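Long-range contact in peptide ABC transporter permease (Staphylococcus hominis, PDB 6EXS), which probably carries peptides and the thioalcohol-conjugated peptide precursors of human axillary malodour across the membrane, as a POT family member of the major facilitator superfamily: residues A[291-304]-A[365-379]. Residues are numbered along the deposited sequence; the frame is centred on the assembly and turned at random.
Sequences LFILGMLFWSIQEQ and AIKFSIGTLLAGLSY. With C3H (2-[[(2~{R})-2-azanyl-3-[(3~{S})-3-methyl-1-oxidanyl-hexan-3-yl]sulfanyl-propanoyl]amino]ethanoic acid), chain O; OLC ((2R)-2,3-dihydroxypropyl (9Z)-octadec-9-enoate), chain F.
Thr372 sets its hydroxyl between two backbone carbonyls, one from each helix: OG1 lies 3.0 Å from Leu294 O across the interface and 2.8 Å from Phe368 O in its own helix. Its one proton has both carbonyls within reach, and the geometry does not settle how it is used. Threonine suits the spot because, with OG1 anti to its carbonyl carbon (chi1 -45°), its methyl CG2 is left to rest on Leu297 CB. Here the helices come close, running in roughly the same direction at 30°, and the Phe298 ring turns its edge to Gly371 O, near the ring plane, while its CD1 meets Ala375 CB at 3.6 Å.

Toward the start of both segments, Leu291 lays CD2 over one face of the Phe368 ring, a CH-pi contact, and the ring's edge points at Gly295, where the lack of a side chain makes room. Leu294 is a knob among Ala365, Phe368, Ser369 and Thr372; Ser369 OG, near its CD1, donates to Ala365 O at 2.7 Å, so this polar atom is satisfied within its own helix.

At the other end Ile301 is the second knob, among Ala375, Gly376, Ser378 and Tyr379. Its branch methyl CG2 sits over one face of the Tyr379 ring, a CH-pi contact with the methyl 3.9 Å from the centroid. That ring reaches on to Gln304, where OH donates to OE1 at 2.8 Å from above the carbonyl plane. The same OE1 is hydrogen-bonded to Tyr463 OH, while NE2 bonds Asn448, tying in helices 460-479 and 430-451.

Gln302, turned away from helix 364-389, lines the ligand pocket; apolar knobs thus seat its helix against 364-389, and Thr372 and the Tyr379-Gln304 bond add polar links.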
# COMPACT_ATOMS: atom_id res chain seq x y z
N LEU A 291 18.51 1.91 -4.05
CA LEU A 291 17.37 2.50 -3.33
C LEU A 291 16.10 1.62 -3.51
O LEU A 291 15.27 1.57 -2.60
CB LEU A 291 17.09 3.95 -3.80
CG LEU A 291 18.15 5.01 -3.48
CD1 LEU A 291 17.97 6.23 -4.37
CD2 LEU A 291 18.08 5.46 -2.04
N PHE A 292 15.98 0.93 -4.67
CA PHE A 292 14.87 0.01 -4.96
C PHE A 292 14.95 -1.23 -4.04
O PHE A 292 13.93 -1.63 -3.47
CB PHE A 292 14.82 -0.41 -6.45
CG PHE A 292 13.59 -1.24 -6.78
CD1 PHE A 292 13.59 -2.62 -6.59
CD2 PHE A 292 12.41 -0.63 -7.21
CE1 PHE A 292 12.43 -3.37 -6.81
CE2 PHE A 292 11.26 -1.38 -7.43
CZ PHE A 292 11.27 -2.75 -7.22
N ILE A 293 16.17 -1.82 -3.90
CA ILE A 293 16.46 -2.97 -3.03
C ILE A 293 16.18 -2.56 -1.57
O ILE A 293 15.40 -3.24 -0.90
CB ILE A 293 17.90 -3.54 -3.23
CG1 ILE A 293 18.29 -3.71 -4.73
CG2 ILE A 293 18.13 -4.84 -2.44
CD1 ILE A 293 17.43 -4.69 -5.62
N LEU A 294 16.75 -1.42 -1.10
CA LEU A 294 16.54 -0.91 0.25
C LEU A 294 15.06 -0.68 0.55
O LEU A 294 14.60 -1.08 1.63
CB LEU A 294 17.36 0.38 0.52
CG LEU A 294 18.90 0.25 0.65
CD1 LEU A 294 19.53 1.59 0.97
CD2 LEU A 294 19.30 -0.75 1.73
N GLY A 295 14.34 -0.11 -0.42
CA GLY A 295 12.89 0.14 -0.35
C GLY A 295 12.08 -1.14 -0.27
O GLY A 295 11.13 -1.23 0.52
N MET A 296 12.46 -2.15 -1.07
CA MET A 296 11.81 -3.46 -1.12
C MET A 296 11.98 -4.19 0.22
O MET A 296 10.99 -4.72 0.75
CB MET A 296 12.39 -4.28 -2.28
CG MET A 296 11.41 -5.26 -2.87
SD MET A 296 11.97 -6.01 -4.42
CE MET A 296 13.25 -7.11 -3.81
N LEU A 297 13.22 -4.20 0.78
CA LEU A 297 13.56 -4.81 2.06
C LEU A 297 12.78 -4.16 3.20
O LEU A 297 12.39 -4.85 4.15
CB LEU A 297 15.08 -4.71 2.36
CG LEU A 297 16.07 -5.54 1.53
CD1 LEU A 297 17.46 -5.01 1.72
CD2 LEU A 297 16.02 -7.03 1.90
N PHE A 298 12.54 -2.83 3.12
CA PHE A 298 11.77 -2.11 4.14
C PHE A 298 10.30 -2.53 4.13
O PHE A 298 9.76 -2.87 5.19
CB PHE A 298 11.88 -0.57 4.00
CG PHE A 298 10.98 0.09 5.01
CD1 PHE A 298 11.42 0.30 6.32
CD2 PHE A 298 9.66 0.39 4.71
CE1 PHE A 298 10.56 0.81 7.28
CE2 PHE A 298 8.80 0.90 5.67
CZ PHE A 298 9.25 1.09 6.95
N TRP A 299 9.63 -2.47 2.94
CA TRP A 299 8.22 -2.82 2.80
C TRP A 299 7.95 -4.30 3.01
O TRP A 299 6.83 -4.64 3.40
CB TRP A 299 7.61 -2.32 1.49
CG TRP A 299 7.62 -0.84 1.36
CD1 TRP A 299 8.34 -0.11 0.45
CD2 TRP A 299 6.96 0.11 2.21
NE1 TRP A 299 8.13 1.24 0.66
CE2 TRP A 299 7.29 1.40 1.73
CE3 TRP A 299 6.07 -0.01 3.28
CZ2 TRP A 299 6.79 2.56 2.32
CZ3 TRP A 299 5.58 1.14 3.88
CH2 TRP A 299 5.94 2.41 3.40
N SER A 300 8.94 -5.18 2.80
CA SER A 300 8.75 -6.62 3.04
C SER A 300 8.45 -6.85 4.52
O SER A 300 7.42 -7.44 4.85
CB SER A 300 9.98 -7.42 2.59
OG SER A 300 9.88 -8.79 2.97
N ILE A 301 9.30 -6.29 5.40
CA ILE A 301 9.16 -6.35 6.85
C ILE A 301 7.96 -5.52 7.31
O ILE A 301 7.12 -6.04 8.04
CB ILE A 301 10.49 -5.99 7.58
CG1 ILE A 301 11.54 -7.11 7.32
CG2 ILE A 301 10.24 -5.79 9.09
CD1 ILE A 301 12.95 -6.84 7.80
N GLN A 302 7.84 -4.26 6.84
CA GLN A 302 6.71 -3.39 7.19
C GLN A 302 5.33 -3.99 6.83
O GLN A 302 4.45 -4.01 7.68
CB GLN A 302 6.89 -1.99 6.58
CG GLN A 302 6.04 -0.91 7.23
CD GLN A 302 4.60 -0.89 6.78
OE1 GLN A 302 4.25 -1.29 5.67
NE2 GLN A 302 3.72 -0.41 7.63
N GLU A 303 5.13 -4.46 5.59
CA GLU A 303 3.84 -5.02 5.18
C GLU A 303 3.50 -6.37 5.85
O GLU A 303 2.37 -6.86 5.71
CB GLU A 303 3.72 -5.11 3.66
CG GLU A 303 3.65 -3.77 2.95
CD GLU A 303 2.32 -3.04 2.98
OE1 GLU A 303 1.40 -3.49 3.71
OE2 GLU A 303 2.21 -2.01 2.28
N GLN A 304 4.45 -6.93 6.63
CA GLN A 304 4.21 -8.18 7.35
C GLN A 304 3.55 -7.95 8.70
O GLN A 304 3.14 -8.91 9.34
CB GLN A 304 5.49 -9.01 7.48
CG GLN A 304 5.71 -9.97 6.32
CD GLN A 304 7.07 -10.61 6.41
OE1 GLN A 304 7.46 -11.16 7.44
NE2 GLN A 304 7.83 -10.55 5.32
N ALA A 365 20.21 7.92 0.08
CA ALA A 365 20.83 6.62 0.34
C ALA A 365 20.99 6.35 1.84
O ALA A 365 20.70 5.24 2.26
CB ALA A 365 22.17 6.52 -0.37
N ILE A 366 21.42 7.35 2.63
CA ILE A 366 21.59 7.23 4.08
C ILE A 366 20.21 7.07 4.78
O ILE A 366 20.06 6.18 5.61
CB ILE A 366 22.47 8.37 4.69
CG1 ILE A 366 23.88 8.37 4.07
CG2 ILE A 366 22.57 8.26 6.22
CD1 ILE A 366 24.68 9.72 4.19
N LYS A 367 19.21 7.91 4.39
CA LYS A 367 17.84 7.89 4.93
C LYS A 367 17.17 6.54 4.72
O LYS A 367 16.56 6.02 5.66
CB LYS A 367 16.98 9.01 4.31
CG LYS A 367 17.27 10.40 4.86
CD LYS A 367 16.27 11.40 4.31
CE LYS A 367 16.57 12.82 4.70
NZ LYS A 367 15.52 13.74 4.22
N PHE A 368 17.30 5.96 3.50
CA PHE A 368 16.78 4.64 3.13
C PHE A 368 17.46 3.53 3.93
O PHE A 368 16.79 2.61 4.39
CB PHE A 368 16.98 4.39 1.63
CG PHE A 368 15.77 4.70 0.79
CD1 PHE A 368 15.30 6.01 0.66
CD2 PHE A 368 15.12 3.70 0.08
CE1 PHE A 368 14.18 6.29 -0.12
CE2 PHE A 368 14.00 3.98 -0.71
CZ PHE A 368 13.54 5.28 -0.80
N SER A 369 18.79 3.64 4.10
CA SER A 369 19.60 2.70 4.87
C SER A 369 19.18 2.70 6.34
O SER A 369 19.01 1.61 6.90
CB SER A 369 21.09 3.03 4.71
OG SER A 369 21.50 2.87 3.36
N ILE A 370 18.95 3.90 6.94
CA ILE A 370 18.49 4.08 8.32
C ILE A 370 17.13 3.38 8.51
O ILE A 370 16.95 2.65 9.49
CB ILE A 370 18.44 5.57 8.73
CG1 ILE A 370 19.85 6.18 8.81
CG2 ILE A 370 17.69 5.78 10.05
CD1 ILE A 370 19.89 7.75 8.62
N GLY A 371 16.22 3.60 7.56
CA GLY A 371 14.88 3.02 7.55
C GLY A 371 14.86 1.51 7.51
O GLY A 371 14.18 0.88 8.32
N THR A 372 15.63 0.92 6.57
CA THR A 372 15.76 -0.54 6.36
C THR A 372 16.43 -1.23 7.54
O THR A 372 15.99 -2.31 7.94
CB THR A 372 16.49 -0.84 5.05
OG1 THR A 372 15.96 -0.01 4.02
CG2 THR A 372 16.33 -2.27 4.63
N LEU A 373 17.51 -0.62 8.10
CA LEU A 373 18.22 -1.13 9.28
C LEU A 373 17.24 -1.20 10.43
O LEU A 373 17.21 -2.21 11.13
CB LEU A 373 19.41 -0.23 9.67
CG LEU A 373 20.71 -0.38 8.89
CD1 LEU A 373 21.65 0.76 9.21
CD2 LEU A 373 21.38 -1.74 9.16
N LEU A 374 16.41 -0.14 10.60
CA LEU A 374 15.38 -0.09 11.64
C LEU A 374 14.29 -1.15 11.43
O LEU A 374 13.87 -1.80 12.40
CB LEU A 374 14.79 1.33 11.82
CG LEU A 374 15.66 2.33 12.60
CD1 LEU A 374 15.21 3.75 12.34
CD2 LEU A 374 15.60 2.06 14.09
N ALA A 375 13.87 -1.38 10.16
CA ALA A 375 12.91 -2.44 9.83
C ALA A 375 13.52 -3.82 10.22
O ALA A 375 12.83 -4.61 10.87
CB ALA A 375 12.57 -2.41 8.36
N GLY A 376 14.80 -4.04 9.91
CA GLY A 376 15.53 -5.26 10.26
C GLY A 376 15.71 -5.44 11.76
O GLY A 376 15.60 -6.56 12.26
N LEU A 377 16.00 -4.33 12.48
CA LEU A 377 16.17 -4.30 13.94
C LEU A 377 14.87 -4.60 14.69
O LEU A 377 14.92 -5.11 15.81
CB LEU A 377 16.77 -2.97 14.41
CG LEU A 377 18.27 -2.80 14.16
CD1 LEU A 377 18.63 -1.33 14.01
CD2 LEU A 377 19.12 -3.50 15.23
N SER A 378 13.71 -4.30 14.06
CA SER A 378 12.38 -4.56 14.62
C SER A 378 12.06 -6.07 14.58
O SER A 378 11.35 -6.56 15.46
CB SER A 378 11.31 -3.73 13.92
OG SER A 378 10.92 -4.26 12.66
N TYR A 379 12.61 -6.79 13.57
CA TYR A 379 12.48 -8.25 13.42
C TYR A 379 13.51 -9.01 14.29
O TYR A 379 13.17 -10.06 14.82
CB TYR A 379 12.51 -8.67 11.94
CG TYR A 379 11.13 -8.97 11.38
CD1 TYR A 379 10.00 -8.30 11.85
CD2 TYR A 379 10.96 -9.90 10.35
CE1 TYR A 379 8.73 -8.58 11.33
CE2 TYR A 379 9.70 -10.17 9.82
CZ TYR A 379 8.59 -9.51 10.31
OH TYR A 379 7.34 -9.77 9.81
O2 C3H O . -1.53 3.73 4.60
C11 C3H O . -0.90 4.14 5.51
O3 C3H O . 0.05 5.00 5.40
C10 C3H O . -1.06 3.68 6.93
N1 C3H O . -1.53 2.32 7.04
C9 C3H O . -0.70 1.29 7.02
O1 C3H O . 0.16 1.15 6.16
C8 C3H O . -0.81 0.27 8.10
N C3H O . -2.09 0.42 8.77
C7 C3H O . -0.74 -1.15 7.51
S C3H O . 0.82 -2.04 7.66
C3 C3H O . 1.21 -2.45 9.45
C4 C3H O . 0.16 -3.44 9.90
C5 C3H O . 1.25 -1.12 10.22
C6 C3H O . 1.33 -1.20 11.73
O C3H O . 0.23 -0.63 12.35
C2 C3H O . 2.59 -3.09 9.58
C1 C3H O . 3.60 -2.30 10.40
C C3H O . 4.92 -3.01 10.48
C18 OLC F . 15.39 5.44 16.99
C10 OLC F . 17.24 -4.42 18.65
C9 OLC F . 17.13 -5.52 19.39
C17 OLC F . 16.37 4.30 17.19
C11 OLC F . 17.45 -3.01 19.12
C8 OLC F . 17.16 -5.61 20.90
C24 OLC F . 13.51 -13.91 30.30
C16 OLC F . 15.72 2.99 17.61
C12 OLC F . 16.57 -1.99 18.41
C7 OLC F . 16.82 -7.00 21.43
C15 OLC F . 16.73 1.88 17.89
C13 OLC F . 17.08 -0.56 18.52
C6 OLC F . 16.61 -7.06 22.93
C14 OLC F . 16.13 0.48 17.97
C5 OLC F . 16.43 -8.47 23.49
C4 OLC F . 14.99 -8.94 23.55
C3 OLC F . 14.50 -9.27 24.96
C2 OLC F . 14.63 -10.74 25.34
C21 OLC F . 13.28 -12.96 27.98
C1 OLC F . 13.90 -11.11 26.60
C22 OLC F . 14.21 -13.56 29.01
O19 OLC F . 13.24 -10.35 27.26
O25 OLC F . 12.59 -14.99 30.14
O23 OLC F . 14.86 -14.72 28.47
O20 OLC F . 14.08 -12.41 26.91